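Local coordinates for protein phosphatidylinositol-specific phospholipase C (PDB 2PLC) that is a phosphatidylinositol-specific phospholipase C from Listeria monocytogenes, a single-chain bacterial enzyme belonging to the TIM-barrel clan, at residues I34-T37 / L38-L42; L222-T225 / P226-A230. All coordinates share one frame; numbering follows the deposited sequence.

Both interactions are local contacts at helix ends, and they lie on the same side of the chain's centre, about 14 Å apart between centres. Interaction 1 is a surface contact at the junction of helices 34-38 and 40-43, where threonine hydroxyls bind backbone carbonyls and one tryptophan is buried. Interaction 2, partly buried, starts helix 226-246 with an aromatic pair and a capping box, in which the T225 and Q228 side chains accept backbone N-H groups. The two hold different elements but touch directly: P41 O packs 3.2 Å from T225 CB, and L42 lies against T225 and P226, bringing helix 40-43 beside the beginning of the long helix.

Interaction 1. Residues I34-T37 / L38-L42; sequences ITWT and LTKPL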
loop_
_atom_site.group_PDB
_atom_site.type_symbol
_atom_site.label_atom_id
_atom_site.label_comp_id
_atom_site.label_asym_id
_atom_site.label_seq_id
_atom_site.Cartn_x
_atom_site.Cartn_y
_atom_site.Cartn_z
ATOM N N ILE A 34 -22.813 8.148 7.773
ATOM C CA ILE A 34 -24.095 7.817 7.169
ATOM C C ILE A 34 -24.028 7.793 5.634
ATOM O O ILE A 34 -24.687 6.969 4.998
ATOM C CB ILE A 34 -25.208 8.782 7.665
ATOM C CG1 ILE A 34 -26.586 8.284 7.229
ATOM C CG2 ILE A 34 -24.943 10.197 7.174
ATOM C CD1 ILE A 34 -26.962 6.904 7.784
ATOM N N THR A 35 -23.206 8.660 5.043
ATOM C CA THR A 35 -23.069 8.698 3.583
ATOM C C THR A 35 -22.385 7.427 3.067
ATOM O O THR A 35 -22.655 6.970 1.954
ATOM C CB THR A 35 -22.281 9.943 3.111
ATOM O OG1 THR A 35 -22.925 11.124 3.595
ATOM C CG2 THR A 35 -22.246 10.010 1.587
ATOM N N TRP A 36 -21.507 6.858 3.887
ATOM C CA TRP A 36 -20.807 5.634 3.524
ATOM C C TRP A 36 -21.789 4.461 3.443
ATOM O O TRP A 36 -21.705 3.632 2.535
ATOM C CB TRP A 36 -19.703 5.339 4.541
ATOM C CG TRP A 36 -18.858 4.160 4.180
ATOM C CD1 TRP A 36 -17.781 4.145 3.335
ATOM C CD2 TRP A 36 -19.033 2.815 4.630
ATOM N NE1 TRP A 36 -17.282 2.868 3.226
ATOM C CE2 TRP A 36 -18.034 2.032 4.010
ATOM C CE3 TRP A 36 -19.939 2.190 5.498
ATOM C CZ2 TRP A 36 -17.920 0.661 4.228
ATOM C CZ3 TRP A 36 -19.822 0.826 5.715
ATOM C CH2 TRP A 36 -18.820 0.077 5.081
ATOM N N THR A 37 -22.730 4.400 4.383
ATOM C CA THR A 37 -23.720 3.322 4.393
ATOM C C THR A 37 -24.692 3.449 3.215
ATOM O O THR A 37 -25.094 2.448 2.627
ATOM C CB THR A 37 -24.522 3.289 5.717
ATOM O OG1 THR A 37 -25.217 4.529 5.886
ATOM C CG2 THR A 37 -23.594 3.067 6.903
ATOM N N LEU A 38 -25.056 4.684 2.873
ATOM C CA LEU A 38 -25.975 4.954 1.756
ATOM C C LEU A 38 -25.371 4.639 0.379
ATOM O O LEU A 38 -26.084 4.245 -0.544
ATOM C CB LEU A 38 -26.432 6.420 1.790
ATOM C CG LEU A 38 -27.274 6.856 2.995
ATOM C CD1 LEU A 38 -27.470 8.374 2.987
ATOM C CD2 LEU A 38 -28.605 6.136 2.961
ATOM N N THR A 39 -24.059 4.820 0.251
ATOM C CA THR A 39 -23.353 4.567 -1.005
ATOM C C THR A 39 -22.414 3.367 -0.883
ATOM O O THR A 39 -21.540 3.170 -1.728
ATOM C CB THR A 39 -22.489 5.776 -1.389
ATOM O OG1 THR A 39 -21.462 5.945 -0.406
ATOM C CG2 THR A 39 -23.326 7.046 -1.457
ATOM N N LYS A 40 -22.629 2.555 0.148
ATOM C CA LYS A 40 -21.807 1.385 0.457
ATOM C C LYS A 40 -21.290 0.511 -0.688
ATOM O O LYS A 40 -20.083 0.297 -0.802
ATOM C CB LYS A 40 -22.509 0.526 1.516
ATOM C CG LYS A 40 -21.656 -0.559 2.139
ATOM C CD LYS A 40 -22.206 -0.927 3.506
ATOM C CE LYS A 40 -22.570 -2.393 3.605
ATOM N NZ LYS A 40 -21.390 -3.284 3.424
ATOM N N PRO A 41 -22.180 0.002 -1.556
ATOM C CA PRO A 41 -21.707 -0.846 -2.662
ATOM C C PRO A 41 -20.681 -0.207 -3.612
ATOM O O PRO A 41 -19.894 -0.910 -4.248
ATOM C CB PRO A 41 -23.005 -1.230 -3.376
ATOM C CG PRO A 41 -23.931 -0.086 -3.046
ATOM C CD PRO A 41 -23.644 0.153 -1.599
ATOM N N LEU A 42 -20.665 1.121 -3.670
ATOM C CA LEU A 42 -19.740 1.851 -4.532
ATOM C C LEU A 42 -18.489 2.329 -3.784
ATOM O O LEU A 42 -17.390 2.394 -4.352
ATOM C CB LEU A 42 -20.444 3.076 -5.122
ATOM C CG LEU A 42 -21.800 2.886 -5.803
ATOM C CD1 LEU A 42 -22.417 4.251 -6.078
ATOM C CD2 LEU A 42 -21.637 2.086 -7.088
#
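W36 lays its six-membered ring against the aliphatic chain of K40, with CZ3 of W36 3.7 Å from CD of K40. The lysine CG sits above one face of the indole, displaced toward the rim. Both residues carry CG anti to the backbone N (chi1 -175° for W36, -168° for K40), and beyond CG the lysine bends twice, taking its ammonium group away from the indole toward Q44, its weak partner. The indole NE1 is bound weakly to S29, and the W36 side chain also touches I76 and L78 of strand 76-78.

Around this overlap helix 34-38, part of the phospholipase X domain of the TIM-barrel clan, comes to its end. The carbonyl oxygen of I34 is gripped twice from one face of its plane: OG1 of T37 approaches to 2.7 Å from I34 O, and L38 N donates to I34 O at 3.1 Å. T35 O is also held by two donors, here from opposite faces: T39 OG1 lies 2.8 Å and T39 N 3.1 Å from T35 O. T39 is the first residue to leave helical angles, and it stands directly before helix 40-43, joining the two short helices. The exposed side chains of I34 and L38 touch loosely, CG1 of I34 4.3 Å from CD1 of L38.

T35 and T39, like W36, lean on I76. The hydroxyls of T37 and T39 thus reach back to carbonyls at the start of the helix, each also bound by a backbone N-H, consistent with a short helix whose end is held by local polar bonds.

Interaction 2. Residues L222-T225 / P226-A230; sequences LTFT and PRQYA
The backbone runs extended through F224 and T225 and then turns into helix 226-246, where Y229 N donates to T225 O at 3.1 Å, nearly straight at 168°. Q228 folds back over this start. Its CG is anti to its own carbonyl carbon (chi1 -69°) and the chain beyond is extended, which carries OE1 to 2.8 Å from T225 N. That N-H points almost directly at the oxygen and meets it on a lone pair in the amide plane. In return, OG1 of T225 accepts a weak bond of 3.3 Å from Q228 N.

These reciprocal bonds form a capping box: T225 is the N-cap, and the residue three places on answers with its side chain. P226 occupies the first turn, where its ring nitrogen has no hydrogen to donate, and rests on D258. The helix follows strand 212-216 in the chain, with the loop that holds F224 between them.

F224 meets two residues of the first turn, one at a face and one at an edge. CB of Q228 stands over the centre of one face of the phenyl ring, 3.7 Å from the F224 ring centroid, a CH-pi contact close to the ring normal. At its edge the same phenyl presents CD2 to the middle of the Y229 ring. This T-shaped pair has its ring centroids 4.9 Å apart and its planes at 85°. On the same side of F224 as Q228 CB, the glutamine amide reaches on above and past the CD1-CE1 rim, its plane tilted against that of the ring. Y229 is buried against A219 and S221, its hydroxyl hydrogen-bonded to the carbonyl of P189, while the R227 side chain leads off to a cation-pi contact with F259.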
loop_
_atom_site.group_PDB
_atom_site.type_symbol
_atom_site.label_atom_id
_atom_site.label_comp_id
_atom_site.label_asym_id
_atom_site.label_seq_id
_atom_site.Cartn_x
_atom_site.Cartn_y
_atom_site.Cartn_z
ATOM N N LEU A 222 -19.361 2.284 -13.454
ATOM C CA LEU A 222 -20.719 2.737 -13.171
ATOM C C LEU A 222 -21.620 1.517 -13.039
ATOM O O LEU A 222 -22.524 1.488 -12.203
ATOM C CB LEU A 222 -21.245 3.621 -14.305
ATOM C CG LEU A 222 -20.485 4.907 -14.634
ATOM C CD1 LEU A 222 -21.154 5.595 -15.807
ATOM C CD2 LEU A 222 -20.446 5.830 -13.433
ATOM N N THR A 223 -21.322 0.494 -13.838
ATOM C CA THR A 223 -22.096 -0.741 -13.862
ATOM C C THR A 223 -21.423 -1.940 -13.194
ATOM O O THR A 223 -21.939 -3.056 -13.261
ATOM C CB THR A 223 -22.475 -1.113 -15.316
ATOM O OG1 THR A 223 -21.286 -1.294 -16.098
ATOM C CG2 THR A 223 -23.317 -0.006 -15.942
ATOM N N PHE A 224 -20.279 -1.709 -12.549
ATOM C CA PHE A 224 -19.541 -2.776 -11.865
ATOM C C PHE A 224 -18.894 -2.189 -10.610
ATOM O O PHE A 224 -18.142 -1.222 -10.689
ATOM C CB PHE A 224 -18.469 -3.347 -12.792
ATOM C CG PHE A 224 -18.431 -4.844 -12.831
ATOM C CD1 PHE A 224 -19.593 -5.580 -13.014
ATOM C CD2 PHE A 224 -17.225 -5.523 -12.700
ATOM C CE1 PHE A 224 -19.557 -6.972 -13.064
ATOM C CE2 PHE A 224 -17.175 -6.910 -12.748
ATOM C CZ PHE A 224 -18.341 -7.637 -12.931
ATOM N N THR A 225 -19.219 -2.756 -9.455
ATOM C CA THR A 225 -18.695 -2.269 -8.183
ATOM C C THR A 225 -17.341 -2.873 -7.815
ATOM O O THR A 225 -16.939 -3.891 -8.378
ATOM C CB THR A 225 -19.674 -2.579 -7.024
ATOM O OG1 THR A 225 -19.746 -3.998 -6.813
ATOM C CG2 THR A 225 -21.054 -2.039 -7.334
ATOM N N PRO A 226 -16.615 -2.243 -6.865
ATOM C CA PRO A 226 -15.310 -2.767 -6.447
ATOM C C PRO A 226 -15.439 -4.223 -5.997
ATOM O O PRO A 226 -14.572 -5.042 -6.285
ATOM C CB PRO A 226 -14.939 -1.854 -5.278
ATOM C CG PRO A 226 -15.525 -0.535 -5.701
ATOM C CD PRO A 226 -16.886 -0.938 -6.223
ATOM N N ARG A 227 -16.546 -4.541 -5.329
ATOM C CA ARG A 227 -16.800 -5.892 -4.840
ATOM C C ARG A 227 -16.915 -6.890 -5.995
ATOM O O ARG A 227 -16.410 -8.006 -5.906
ATOM C CB ARG A 227 -18.072 -5.912 -3.988
ATOM C CG ARG A 227 -18.556 -7.298 -3.595
ATOM C CD ARG A 227 -17.910 -7.798 -2.324
ATOM N NE ARG A 227 -18.460 -7.146 -1.136
ATOM C CZ ARG A 227 -18.310 -7.602 0.107
ATOM N NH1 ARG A 227 -17.623 -8.720 0.334
ATOM N NH2 ARG A 227 -18.830 -6.931 1.129
ATOM N N GLN A 228 -17.567 -6.479 -7.079
ATOM C CA GLN A 228 -17.730 -7.344 -8.243
ATOM C C GLN A 228 -16.406 -7.606 -8.960
ATOM O O GLN A 228 -16.101 -8.749 -9.297
ATOM C CB GLN A 228 -18.748 -6.756 -9.211
ATOM C CG GLN A 228 -20.162 -6.771 -8.667
ATOM C CD GLN A 228 -21.133 -6.093 -9.600
ATOM O OE1 GLN A 228 -21.067 -4.883 -9.811
ATOM N NE2 GLN A 228 -22.036 -6.873 -10.182
ATOM N N TYR A 229 -15.613 -6.557 -9.165
ATOM C CA TYR A 229 -14.314 -6.691 -9.821
ATOM C C TYR A 229 -13.398 -7.644 -9.057
ATOM O O TYR A 229 -12.743 -8.499 -9.658
ATOM C CB TYR A 229 -13.615 -5.338 -9.919
ATOM C CG TYR A 229 -13.890 -4.561 -11.183
ATOM C CD1 TYR A 229 -13.300 -4.932 -12.393
ATOM C CD2 TYR A 229 -14.713 -3.432 -11.169
ATOM C CE1 TYR A 229 -13.516 -4.200 -13.557
ATOM C CE2 TYR A 229 -14.938 -2.691 -12.334
ATOM C CZ TYR A 229 -14.333 -3.083 -13.522
ATOM O OH TYR A 229 -14.545 -2.359 -14.678
ATOM N N ALA A 230 -13.348 -7.474 -7.736
ATOM C CA ALA A 230 -12.507 -8.287 -6.862
ATOM C C ALA A 230 -12.904 -9.753 -6.897
ATOM O O ALA A 230 -12.043 -10.634 -6.892
ATOM C CB ALA A 230 -12.565 -7.756 -5.432
#